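Local coordinates for protein synthesis inhibitor I (Hordeum vulgare, PDB 4FBC) that belongs to the ribosome-inactivating proteins of plants and binds adenosine monophosphate in a pocket of its fold, at residues D127-V132 and E206-V211; E176-Q181 and L255-F260. The protein carries 3 engineered substitutions. All coordinates share one frame; numbering follows the deposited sequence.

Interaction 1: residues D127-V132 and E206-V211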
loop_
_atom_site.group_PDB
_atom_site.type_symbol
_atom_site.label_atom_id
_atom_site.label_comp_id
_atom_site.label_asym_id
_atom_site.label_seq_id
_atom_site.Cartn_x
_atom_site.Cartn_y
_atom_site.Cartn_z
ATOM N N ASP A 127 -0.871 16.347 6.210
ATOM C CA ASP A 127 0.403 16.982 6.539
ATOM C C ASP A 127 1.030 16.370 7.795
ATOM O O ASP A 127 2.180 16.659 8.116
ATOM C CB ASP A 127 0.208 18.491 6.736
ATOM C CG ASP A 127 1.512 19.276 6.643
ATOM O OD1 ASP A 127 2.359 18.948 5.779
ATOM O OD2 ASP A 127 1.682 20.235 7.430
ATOM N N LYS A 128 0.281 15.522 8.497
ATOM C CA LYS A 128 0.747 14.978 9.775
ATOM C C LYS A 128 1.492 13.642 9.672
ATOM O O LYS A 128 1.858 13.062 10.692
ATOM C CB LYS A 128 -0.417 14.846 10.761
ATOM C CG LYS A 128 -1.271 16.095 10.859
ATOM C CD LYS A 128 -1.710 16.364 12.291
ATOM C CE LYS A 128 -1.626 17.852 12.610
ATOM N NZ LYS A 128 -2.478 18.664 11.696
ATOM N N LEU A 129 1.712 13.157 8.451
ATOM C CA LEU A 129 2.410 11.883 8.236
ATOM C C LEU A 129 3.825 11.909 8.817
ATOM O O LEU A 129 4.387 10.873 9.181
ATOM C CB LEU A 129 2.467 11.555 6.737
ATOM C CG LEU A 129 1.182 11.013 6.109
ATOM C CD1 LEU A 129 1.290 10.959 4.589
ATOM C CD2 LEU A 129 0.888 9.641 6.664
ATOM N N THR A 130 4.392 13.106 8.899
ATOM C CA THR A 130 5.739 13.291 9.426
ATOM C C THR A 130 5.788 13.132 10.953
ATOM O O THR A 130 6.860 13.210 11.553
ATOM C CB THR A 130 6.314 14.658 9.002
ATOM O OG1 THR A 130 5.275 15.651 9.039
ATOM C CG2 THR A 130 6.874 14.579 7.591
ATOM N N ASN A 131 4.628 12.900 11.565
ATOM C CA ASN A 131 4.508 12.761 13.020
ATOM C C ASN A 131 4.372 11.313 13.478
ATOM O O ASN A 131 4.398 11.033 14.681
ATOM C CB ASN A 131 3.299 13.547 13.549
ATOM C CG ASN A 131 3.450 15.050 13.388
ATOM O OD1 ASN A 131 4.563 15.579 13.378
ATOM N ND2 ASN A 131 2.321 15.750 13.265
ATOM N N VAL A 132 4.213 10.396 12.526
ATOM C CA VAL A 132 3.944 8.999 12.861
ATOM C C VAL A 132 5.225 8.186 13.059
ATOM O O VAL A 132 6.002 7.991 12.124
ATOM C CB VAL A 132 3.096 8.312 11.771
ATOM C CG1 VAL A 132 2.702 6.910 12.208
ATOM C CG2 VAL A 132 1.856 9.147 11.460
ATOM N N GLU A 206 9.959 14.776 1.938
ATOM C CA GLU A 206 9.976 14.210 0.585
ATOM C C GLU A 206 9.092 12.972 0.490
ATOM O O GLU A 206 8.277 12.857 -0.432
ATOM C CB GLU A 206 11.405 13.867 0.132
ATOM C CG GLU A 206 12.335 15.063 -0.040
ATOM C CD GLU A 206 12.996 15.491 1.256
ATOM O OE1 GLU A 206 12.740 14.860 2.302
ATOM O OE2 GLU A 206 13.779 16.465 1.234
ATOM N N MET A 207 9.241 12.054 1.446
ATOM C CA MET A 207 8.417 10.849 1.468
ATOM C C MET A 207 6.948 11.158 1.756
ATOM O O MET A 207 6.058 10.504 1.204
ATOM C CB MET A 207 8.966 9.797 2.444
ATOM C CG MET A 207 10.135 9.011 1.864
ATOM S SD MET A 207 10.661 7.669 2.952
ATOM C CE MET A 207 11.344 8.594 4.314
ATOM N N LYS A 208 6.694 12.155 2.609
ATOM C CA LYS A 208 5.321 12.592 2.844
ATOM C C LYS A 208 4.712 13.054 1.526
ATOM O O LYS A 208 3.599 12.661 1.190
ATOM C CB LYS A 208 5.244 13.714 3.895
ATOM C CG LYS A 208 3.846 14.340 3.997
ATOM C CD LYS A 208 3.701 15.243 5.220
ATOM C CE LYS A 208 4.634 16.448 5.156
ATOM N NZ LYS A 208 4.610 17.212 6.451
ATOM N N ALA A 209 5.455 13.865 0.771
ATOM C CA ALA A 209 4.979 14.360 -0.527
ATOM C C ALA A 209 4.732 13.212 -1.502
ATOM O O ALA A 209 3.718 13.193 -2.219
ATOM C CB ALA A 209 5.962 15.362 -1.114
ATOM N N GLN A 210 5.659 12.253 -1.527
ATOM C CA GLN A 210 5.504 11.049 -2.344
ATOM C C GLN A 210 4.241 10.283 -1.975
ATOM O O GLN A 210 3.408 9.986 -2.848
ATOM C CB GLN A 210 6.734 10.139 -2.191
ATOM C CG GLN A 210 8.019 10.710 -2.799
ATOM C CD GLN A 210 9.266 10.106 -2.186
ATOM O OE1 GLN A 210 9.209 9.048 -1.557
ATOM N NE2 GLN A 210 10.394 10.781 -2.350
ATOM N N VAL A 211 4.092 9.974 -0.688
ATOM C CA VAL A 211 2.908 9.262 -0.202
ATOM C C VAL A 211 1.613 9.992 -0.586
ATOM O O VAL A 211 0.640 9.365 -1.020
ATOM C CB VAL A 211 2.971 9.017 1.323
ATOM C CG1 VAL A 211 1.614 8.575 1.855
ATOM C CG2 VAL A 211 4.033 7.955 1.644
#

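Interaction 2: residues E176-Q181 and L255-F260. With AMP (adenosine monophosphate), chain E.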
loop_
_atom_site.group_PDB
_atom_site.type_symbol
_atom_site.label_atom_id
_atom_site.label_comp_id
_atom_site.label_asym_id
_atom_site.label_seq_id
_atom_site.Cartn_x
_atom_site.Cartn_y
_atom_site.Cartn_z
ATOM N N GLU A 176 2.160 1.804 1.898
ATOM C CA GLU A 176 3.033 2.821 1.319
ATOM C C GLU A 176 4.401 2.224 1.011
ATOM O O GLU A 176 5.048 2.604 0.030
ATOM C CB GLU A 176 3.176 4.056 2.224
ATOM C CG GLU A 176 1.851 4.678 2.710
ATOM C CD GLU A 176 0.897 5.095 1.586
ATOM O OE1 GLU A 176 1.307 5.149 0.404
ATOM O OE2 GLU A 176 -0.285 5.384 1.900
ATOM N N ALA A 177 4.826 1.284 1.850
ATOM C CA ALA A 177 6.071 0.548 1.606
ATOM C C ALA A 177 6.011 -0.180 0.263
ATOM O O ALA A 177 6.976 -0.181 -0.501
ATOM C CB ALA A 177 6.313 -0.437 2.727
ATOM N N THR A 178 4.879 -0.809 -0.026
ATOM C CA THR A 178 4.695 -1.474 -1.321
ATOM C C THR A 178 4.768 -0.458 -2.468
ATOM O O THR A 178 5.448 -0.679 -3.479
ATOM C CB THR A 178 3.357 -2.248 -1.343
ATOM O OG1 THR A 178 3.392 -3.301 -0.366
ATOM C CG2 THR A 178 3.094 -2.845 -2.708
ATOM N N ARG A 179 4.082 0.673 -2.307
ATOM C CA ARG A 179 4.055 1.690 -3.353
ATOM C C ARG A 179 5.398 2.359 -3.635
ATOM O O ARG A 179 5.676 2.725 -4.776
ATOM C CB ARG A 179 3.046 2.775 -2.996
ATOM C CG ARG A 179 1.598 2.331 -3.143
ATOM C CD ARG A 179 0.692 3.318 -2.435
ATOM N NE ARG A 179 -0.726 2.993 -2.620
ATOM C CZ ARG A 179 -1.676 3.289 -1.740
ATOM N NH1 ARG A 179 -1.361 3.912 -0.614
ATOM N NH2 ARG A 179 -2.944 2.974 -1.992
ATOM N N PHE A 180 6.217 2.534 -2.602
ATOM C CA PHE A 180 7.427 3.352 -2.711
ATOM C C PHE A 180 8.674 2.667 -2.194
ATOM O O PHE A 180 8.699 2.205 -1.053
ATOM C CB PHE A 180 7.257 4.663 -1.931
ATOM C CG PHE A 180 6.147 5.515 -2.438
ATOM C CD1 PHE A 180 6.304 6.247 -3.608
ATOM C CD2 PHE A 180 4.938 5.567 -1.761
ATOM C CE1 PHE A 180 5.263 7.027 -4.091
ATOM C CE2 PHE A 180 3.901 6.341 -2.238
ATOM C CZ PHE A 180 4.070 7.072 -3.400
ATOM N N GLN A 181 9.707 2.623 -3.031
ATOM C CA GLN A 181 11.010 2.074 -2.624
ATOM C C GLN A 181 11.654 2.932 -1.546
ATOM O O GLN A 181 12.458 2.447 -0.744
ATOM C CB GLN A 181 11.955 1.971 -3.827
ATOM C CG GLN A 181 11.413 1.127 -4.982
ATOM C CD GLN A 181 12.510 0.681 -5.924
ATOM O OE1 GLN A 181 13.372 -0.116 -5.545
ATOM N NE2 GLN A 181 12.497 1.197 -7.150
ATOM N N LEU A 255 9.641 4.816 -7.178
ATOM C CA LEU A 255 8.388 4.073 -7.312
ATOM C C LEU A 255 8.597 2.573 -7.078
ATOM O O LEU A 255 9.386 1.933 -7.772
ATOM C CB LEU A 255 7.762 4.324 -8.698
ATOM C CG LEU A 255 7.112 5.707 -8.864
ATOM C CD1 LEU A 255 7.034 6.096 -10.330
ATOM C CD2 LEU A 255 5.735 5.735 -8.212
ATOM N N GLY A 256 7.895 2.024 -6.092
ATOM C CA GLY A 256 7.869 0.581 -5.871
ATOM C C GLY A 256 6.971 -0.101 -6.896
ATOM O O GLY A 256 7.377 -1.061 -7.548
ATOM N N ILE A 257 5.746 0.401 -7.040
ATOM C CA ILE A 257 4.836 -0.054 -8.100
ATOM C C ILE A 257 3.946 1.122 -8.460
ATOM O O ILE A 257 3.524 1.854 -7.575
ATOM C CB ILE A 257 4.018 -1.329 -7.687
ATOM C CG1 ILE A 257 3.117 -1.800 -8.841
ATOM C CG2 ILE A 257 3.229 -1.102 -6.379
ATOM C CD1 ILE A 257 2.525 -3.220 -8.615
ATOM N N LEU A 258 3.714 1.333 -9.752
ATOM C CA LEU A 258 2.969 2.511 -10.208
ATOM C C LEU A 258 1.471 2.228 -10.192
ATOM O O LEU A 258 1.050 1.132 -10.530
ATOM C CB LEU A 258 3.378 2.903 -11.643
ATOM C CG LEU A 258 4.699 3.634 -11.907
ATOM C CD1 LEU A 258 5.900 2.705 -11.691
ATOM C CD2 LEU A 258 4.741 4.238 -13.305
ATOM N N LEU A 259 0.677 3.222 -9.796
ATOM C CA LEU A 259 -0.769 3.187 -10.043
ATOM C C LEU A 259 -0.984 3.343 -11.539
ATOM O O LEU A 259 -0.314 4.144 -12.189
ATOM C CB LEU A 259 -1.446 4.351 -9.316
ATOM C CG LEU A 259 -2.964 4.513 -9.502
ATOM C CD1 LEU A 259 -3.685 3.357 -8.855
ATOM C CD2 LEU A 259 -3.402 5.845 -8.880
ATOM N N PHE A 260 -1.905 2.578 -12.113
ATOM C CA PHE A 260 -2.196 2.802 -13.516
ATOM C C PHE A 260 -2.876 4.165 -13.693
ATOM O O PHE A 260 -3.824 4.497 -12.984
ATOM C CB PHE A 260 -3.072 1.703 -14.114
ATOM C CG PHE A 260 -3.354 1.921 -15.563
ATOM C CD1 PHE A 260 -2.406 1.590 -16.520
ATOM C CD2 PHE A 260 -4.542 2.513 -15.967
ATOM C CE1 PHE A 260 -2.648 1.822 -17.871
ATOM C CE2 PHE A 260 -4.784 2.749 -17.313
ATOM C CZ PHE A 260 -3.850 2.403 -18.259
HETATM P P AMP E . -8.531 9.463 -2.876
HETATM O O1P AMP E . -9.151 9.830 -1.542
HETATM O O2P AMP E . -8.403 10.544 -3.929
HETATM O O3P AMP E . -9.261 8.271 -3.463
HETATM O "O5'" AMP E . -7.109 8.782 -2.631
HETATM C "C5'" AMP E . -5.904 9.525 -2.757
HETATM C "C4'" AMP E . -4.710 8.702 -2.337
HETATM O "O4'" AMP E . -4.778 8.443 -0.910
HETATM C "C3'" AMP E . -4.608 7.316 -2.965
HETATM O "O3'" AMP E . -4.034 7.334 -4.264
HETATM C "C2'" AMP E . -3.790 6.537 -1.943
HETATM O "O2'" AMP E . -2.400 6.830 -2.087
HETATM C "C1'" AMP E . -4.285 7.150 -0.626
HETATM N N9 AMP E . -5.373 6.359 -0.001
HETATM C C8 AMP E . -6.660 6.755 0.148
HETATM N N7 AMP E . -7.411 5.810 0.773
HETATM C C5 AMP E . -6.591 4.772 1.051
HETATM C C6 AMP E . -6.724 3.445 1.711
HETATM N N6 AMP E . -7.921 3.029 2.207
HETATM N N1 AMP E . -5.609 2.668 1.801
HETATM C C2 AMP E . -4.418 3.070 1.305
HETATM N N3 AMP E . -4.224 4.260 0.703
HETATM C C4 AMP E . -5.250 5.143 0.551
#

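Interaction 1: residues D127-V132 and E206-V211
The carboxylate of Asp127 is met on one face by the ammonium group of Lys208. NZ of Lys208 lies 2.9 Å from OD1 of Asp127 and stands 58° out of the carboxylate plane, so the salt bridge comes from above and not at the edge. The backbone carbonyl of the same aspartate takes a second bond, with NZ of Lys208 3.0 Å from O of Asp127 and tilted 26° from the carbonyl plane. OG1 of Thr130 accepts a third, 3.1 Å from NZ of Lys208. A weak hydrogen bond to Asn205 lies nearby. Lys208 leaves its helix with CG anti to the backbone N, and a bend at chi3 (64°) turns its end to the three oxygens. Its aliphatic part runs past Leu129, where CG of Lys208 is 4.1 Å from CB of Leu129. Beneath the polar group, CD1 of Leu129 touches CG1 of Val211 at 3.6 Å. Tyr119 of helix 119-123 packs against both of these residues. The charge pair lies toward the surface and the apolar pair is buried. A lysine of helix 205-211 thus joins that helix to the loop and 3-10 turn between helix 119-123 and strand 134-135, within the ribosome-inactivating protein fold.

Interaction 2: residues E176-Q181 and L255-F260
Arg179 starts with CG beside its backbone N (chi1 -73°) and then runs extended to NE, which carries its guanidinium to the adenosine monophosphate while its carbonyl stays with Gly256 and Ile257. O of Arg179 accepts from N of Gly256 at 2.7 Å and from N of Ile257 at 3.2 Å. Both donors reach it from the same face of the carbonyl plane. Gly256 lies close against the end of helix 157-179, with its CA 3.6 Å from O of Thr178. The side chains of Thr178 and Ile257 lie side by side and point the same way, with their CG2 methyls in contact. At the start of the next helix, 181-190, NE2 of Gln181 bonds to O of Leu255 at 3.3 Å. CD2 of Leu255 approaches the Phe180 ring obliquely.

At the pocket, NH1 of Arg179 donates to N3 of adenosine monophosphate at 3.2 Å. The ligand's O2' lies over one guanidinium face, displaced toward its rim. NH1 of Arg179 also donates to OE1 of Glu176 at 3.1 Å, nearly in the guanidinium plane. Trp214 makes a cation-pi contact. The bonds of NH1 to Glu176 and of NH2 to the Asn86 carbonyl probably fix the guanidinium's rotation, so that its edge meets N3 of the adenine.

The segments alternate along the chain: 127-132, 176-181, 206-211, then 255-260. The centres of interactions 1 and 2 are about 15 Å apart. Interaction 2 is buried near the middle of the chain, and interaction 1 lies farther out and is partly buried. They meet directly where helix 205-211 packs on the end of helix 157-179. Val211 touches both Glu176 and Phe180 there. Tyr119 of helix 119-123 is a second bridge: it borders interaction 1 and hydrogen-bonds to Glu176 of interaction 2. Helix 205-211 therefore joins the outer turn to the residues behind Arg179, and the 255-260 loop adjoins the same helix end. Arg179 of interaction 2 reaches the pocket, and the Val211 side chain is about 6 Å from the ligand.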